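Putative uncharacterized protein (Emericella nidulans, PDB 3PGB) is a copper- and topaquinone-dependent amine oxidase that probably oxidises primary amines to aldehydes, releasing ammonia and hydrogen peroxide. Local coordinates at residues S444-M456 against S466-V478. Sequence-based numbering, arbitrary orientation.
Sequences SLCLFEFDADYPM and SVTKNVYFTLRSV
Leu-447 and Leu-475 run alongside each other on one face of an antiparallel strand pair, CD2 of Leu-447 lying 3.4 Å from CD1 of Leu-475. The same methyl reaches CZ of Phe-473, whose ring stacks on Trp-349. Phe-448, Phe-450 and Tyr-472 lie on the other face, among Cys-446, Thr-474 and Arg-476. There Thr-474 CB sits over the Phe-448 ring, 3.9 Å from its centroid, a CH-pi contact; a chi1 of 60° sets CG of Phe-448 between its backbone N and carbonyl carbon, carrying the ring alongside Thr-474. Phe-448 CZ in turn lies over one face of the Arg-476 guanidinium, while Phe-450 CB makes a second CH-pi contact, 4.1 Å from the Tyr-472 centroid. Paired backbone hydrogen bonds at Cys-446/Arg-476, Phe-448/Thr-474 and Phe-450/Tyr-472 fix this register. Beyond them Ala-452 N donates to Asn-470 O, and Lys-469 NZ forms a salt bridge with Asp-451 OD1, using the syn lone pair of that oxygen. A water bonded to Asp-451 OD2 accepts from Asn-470 N. Cys-446 is disulfide-bonded to Cys-421. An apolar cluster thus gives way to charge toward Asp-451, while the Arg-476 guanidinium, its NE bonded to Ser-489 OG, links the subunits through NH1 to Asp-453 O of the second subunit.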
# COMPACT_ATOMS: atom_id res chain seq x y z
N SER A 444 22.68 3.82 -12.96
CA SER A 444 21.51 4.62 -12.60
C SER A 444 20.21 3.80 -12.63
O SER A 444 19.24 4.19 -12.01
CB SER A 444 21.41 5.84 -13.51
OG SER A 444 21.79 5.52 -14.84
N LEU A 445 20.18 2.70 -13.37
CA LEU A 445 19.10 1.72 -13.24
C LEU A 445 19.60 0.59 -12.35
O LEU A 445 20.79 0.28 -12.34
CB LEU A 445 18.70 1.13 -14.59
CG LEU A 445 18.00 2.03 -15.61
CD1 LEU A 445 17.79 1.29 -16.92
CD2 LEU A 445 16.67 2.55 -15.06
N CYS A 446 18.69 -0.03 -11.60
CA CYS A 446 19.03 -1.25 -10.89
C CYS A 446 17.97 -2.32 -11.09
O CYS A 446 16.80 -2.03 -11.35
CB CYS A 446 19.30 -0.97 -9.40
SG CYS A 446 17.86 -0.65 -8.39
N LEU A 447 18.42 -3.57 -11.00
CA LEU A 447 17.58 -4.73 -11.20
C LEU A 447 17.88 -5.66 -10.05
O LEU A 447 19.04 -5.90 -9.73
CB LEU A 447 17.92 -5.43 -12.52
CG LEU A 447 17.62 -4.70 -13.83
CD1 LEU A 447 18.21 -5.45 -15.01
CD2 LEU A 447 16.11 -4.52 -14.00
N PHE A 448 16.85 -6.21 -9.41
CA PHE A 448 17.07 -7.15 -8.33
C PHE A 448 15.85 -7.95 -7.94
O PHE A 448 14.71 -7.48 -8.02
CB PHE A 448 17.60 -6.42 -7.08
CG PHE A 448 16.67 -5.36 -6.56
CD1 PHE A 448 16.69 -4.08 -7.08
CD2 PHE A 448 15.77 -5.66 -5.54
CE1 PHE A 448 15.83 -3.10 -6.59
CE2 PHE A 448 14.92 -4.68 -5.05
CZ PHE A 448 14.95 -3.41 -5.57
N GLU A 449 16.11 -9.18 -7.51
CA GLU A 449 15.12 -9.97 -6.79
C GLU A 449 15.08 -9.52 -5.33
O GLU A 449 16.06 -9.02 -4.78
CB GLU A 449 15.46 -11.45 -6.85
CG GLU A 449 15.09 -12.12 -8.16
CD GLU A 449 15.05 -13.62 -8.01
OE1 GLU A 449 16.00 -14.18 -7.42
OE2 GLU A 449 14.06 -14.24 -8.45
N PHE A 450 13.93 -9.72 -4.69
CA PHE A 450 13.77 -9.36 -3.29
C PHE A 450 12.78 -10.31 -2.65
O PHE A 450 11.67 -10.47 -3.14
CB PHE A 450 13.30 -7.91 -3.16
CG PHE A 450 13.44 -7.35 -1.77
CD1 PHE A 450 14.59 -6.68 -1.39
CD2 PHE A 450 12.41 -7.49 -0.85
CE1 PHE A 450 14.72 -6.17 -0.11
CE2 PHE A 450 12.53 -6.98 0.44
CZ PHE A 450 13.68 -6.31 0.81
N ASP A 451 13.20 -10.95 -1.56
CA ASP A 451 12.33 -11.84 -0.80
C ASP A 451 11.49 -10.99 0.14
O ASP A 451 12.01 -10.48 1.13
CB ASP A 451 13.15 -12.86 -0.02
CG ASP A 451 12.30 -13.88 0.72
OD1 ASP A 451 12.88 -14.77 1.37
OD2 ASP A 451 11.06 -13.80 0.66
N ALA A 452 10.21 -10.83 -0.17
CA ALA A 452 9.31 -9.98 0.60
C ALA A 452 9.25 -10.42 2.05
O ALA A 452 9.39 -11.61 2.34
CB ALA A 452 7.92 -9.99 -0.00
N ASP A 453 9.03 -9.47 2.95
CA ASP A 453 8.94 -9.79 4.38
C ASP A 453 7.71 -10.64 4.75
O ASP A 453 7.59 -11.06 5.90
CB ASP A 453 9.00 -8.51 5.23
CG ASP A 453 7.71 -7.70 5.21
OD1 ASP A 453 6.97 -7.74 4.21
OD2 ASP A 453 7.46 -6.98 6.21
N TYR A 454 6.83 -10.88 3.79
CA TYR A 454 5.65 -11.73 3.98
C TYR A 454 5.59 -12.76 2.86
O TYR A 454 6.00 -12.47 1.74
CB TYR A 454 4.37 -10.87 3.99
CG TYR A 454 4.06 -10.21 2.65
CD1 TYR A 454 4.57 -8.95 2.33
CD2 TYR A 454 3.25 -10.84 1.71
CE1 TYR A 454 4.28 -8.35 1.11
CE2 TYR A 454 2.97 -10.26 0.49
CZ TYR A 454 3.48 -9.01 0.19
OH TYR A 454 3.19 -8.43 -1.02
N PRO A 455 5.05 -13.96 3.14
CA PRO A 455 4.98 -15.01 2.13
C PRO A 455 3.92 -14.72 1.08
O PRO A 455 3.05 -13.89 1.30
CB PRO A 455 4.60 -16.24 2.95
CG PRO A 455 3.77 -15.71 4.03
CD PRO A 455 4.34 -14.35 4.37
N MET A 456 4.01 -15.42 -0.05
CA MET A 456 3.02 -15.28 -1.13
C MET A 456 1.67 -15.88 -0.72
O MET A 456 0.61 -15.28 -0.94
CB MET A 456 3.54 -15.99 -2.39
CG MET A 456 2.56 -16.08 -3.56
SD MET A 456 2.42 -14.54 -4.47
CE MET A 456 1.54 -13.57 -3.29
N SER A 466 1.46 -25.37 5.08
CA SER A 466 2.18 -25.12 3.84
C SER A 466 2.33 -23.62 3.62
O SER A 466 1.46 -22.84 4.02
CB SER A 466 1.46 -25.77 2.66
OG SER A 466 0.28 -25.06 2.34
N VAL A 467 3.43 -23.24 2.98
CA VAL A 467 3.73 -21.83 2.69
C VAL A 467 4.53 -21.68 1.40
O VAL A 467 5.37 -22.52 1.08
CB VAL A 467 4.51 -21.17 3.84
CG1 VAL A 467 4.67 -19.67 3.57
CG2 VAL A 467 3.83 -21.40 5.17
N THR A 468 4.26 -20.60 0.66
CA THR A 468 5.01 -20.23 -0.53
C THR A 468 5.68 -18.88 -0.29
O THR A 468 5.04 -17.95 0.21
CB THR A 468 4.10 -20.10 -1.77
OG1 THR A 468 3.40 -21.33 -2.00
CG2 THR A 468 4.90 -19.74 -3.00
N LYS A 469 6.96 -18.77 -0.65
CA LYS A 469 7.68 -17.52 -0.48
C LYS A 469 7.22 -16.50 -1.51
O LYS A 469 6.75 -16.87 -2.58
CB LYS A 469 9.19 -17.73 -0.61
CG LYS A 469 9.81 -18.63 0.45
CD LYS A 469 11.33 -18.43 0.55
CE LYS A 469 11.75 -17.68 1.82
NZ LYS A 469 11.06 -16.38 2.00
N ASN A 470 7.36 -15.22 -1.17
CA ASN A 470 7.05 -14.13 -2.10
C ASN A 470 8.35 -13.51 -2.60
O ASN A 470 8.84 -12.50 -2.05
CB ASN A 470 6.17 -13.08 -1.41
CG ASN A 470 5.74 -11.96 -2.33
OD1 ASN A 470 5.86 -12.06 -3.55
ND2 ASN A 470 5.25 -10.88 -1.76
N VAL A 471 8.92 -14.12 -3.63
CA VAL A 471 10.12 -13.59 -4.27
C VAL A 471 9.71 -12.85 -5.53
O VAL A 471 9.06 -13.43 -6.41
CB VAL A 471 11.11 -14.71 -4.61
CG1 VAL A 471 12.38 -14.12 -5.21
CG2 VAL A 471 11.44 -15.53 -3.37
N TYR A 472 10.06 -11.57 -5.61
CA TYR A 472 9.66 -10.71 -6.72
C TYR A 472 10.83 -9.94 -7.33
O TYR A 472 11.86 -9.76 -6.69
CB TYR A 472 8.55 -9.75 -6.27
CG TYR A 472 8.96 -8.74 -5.22
CD1 TYR A 472 9.37 -7.46 -5.57
CD2 TYR A 472 8.90 -9.05 -3.86
CE1 TYR A 472 9.74 -6.53 -4.60
CE2 TYR A 472 9.26 -8.13 -2.90
CZ TYR A 472 9.68 -6.88 -3.27
OH TYR A 472 10.03 -5.97 -2.30
N PHE A 473 10.64 -9.48 -8.57
CA PHE A 473 11.66 -8.75 -9.33
C PHE A 473 11.33 -7.27 -9.45
O PHE A 473 10.17 -6.91 -9.68
CB PHE A 473 11.80 -9.38 -10.71
CG PHE A 473 12.92 -8.83 -11.53
CD1 PHE A 473 14.21 -9.30 -11.36
CD2 PHE A 473 12.68 -7.86 -12.49
CE1 PHE A 473 15.26 -8.79 -12.12
CE2 PHE A 473 13.72 -7.35 -13.26
CZ PHE A 473 15.01 -7.82 -13.07
N THR A 474 12.34 -6.41 -9.32
CA THR A 474 12.18 -4.95 -9.36
C THR A 474 13.14 -4.29 -10.34
O THR A 474 14.32 -4.63 -10.39
CB THR A 474 12.44 -4.30 -7.96
OG1 THR A 474 11.44 -4.73 -7.02
CG2 THR A 474 12.43 -2.78 -8.06
N LEU A 475 12.62 -3.37 -11.14
CA LEU A 475 13.43 -2.49 -11.98
C LEU A 475 13.23 -1.10 -11.44
O LEU A 475 12.09 -0.66 -11.31
CB LEU A 475 12.99 -2.55 -13.44
CG LEU A 475 13.55 -1.49 -14.41
CD1 LEU A 475 15.07 -1.33 -14.28
CD2 LEU A 475 13.18 -1.81 -15.85
N ARG A 476 14.32 -0.41 -11.12
CA ARG A 476 14.19 0.89 -10.46
C ARG A 476 15.06 1.99 -11.04
O ARG A 476 16.18 1.76 -11.50
CB ARG A 476 14.47 0.73 -8.97
CG ARG A 476 14.54 2.02 -8.19
CD ARG A 476 14.63 1.74 -6.72
NE ARG A 476 13.48 0.98 -6.23
CZ ARG A 476 13.43 0.38 -5.04
NH1 ARG A 476 14.47 0.42 -4.21
NH2 ARG A 476 12.34 -0.29 -4.69
N SER A 477 14.51 3.20 -11.02
CA SER A 477 15.21 4.42 -11.38
C SER A 477 14.87 5.48 -10.35
O SER A 477 13.82 5.43 -9.71
CB SER A 477 14.77 4.89 -12.77
OG SER A 477 15.29 6.18 -13.06
N VAL A 478 15.79 6.43 -10.17
CA VAL A 478 15.54 7.58 -9.31
C VAL A 478 15.99 8.83 -10.02
O VAL A 478 17.17 8.94 -10.38
CB VAL A 478 16.31 7.47 -7.98
CG1 VAL A 478 16.10 8.74 -7.16
CG2 VAL A 478 15.87 6.24 -7.21
O HOH W 1 18.34 6.57 -11.85
O HOH W 2 8.57 -13.94 1.28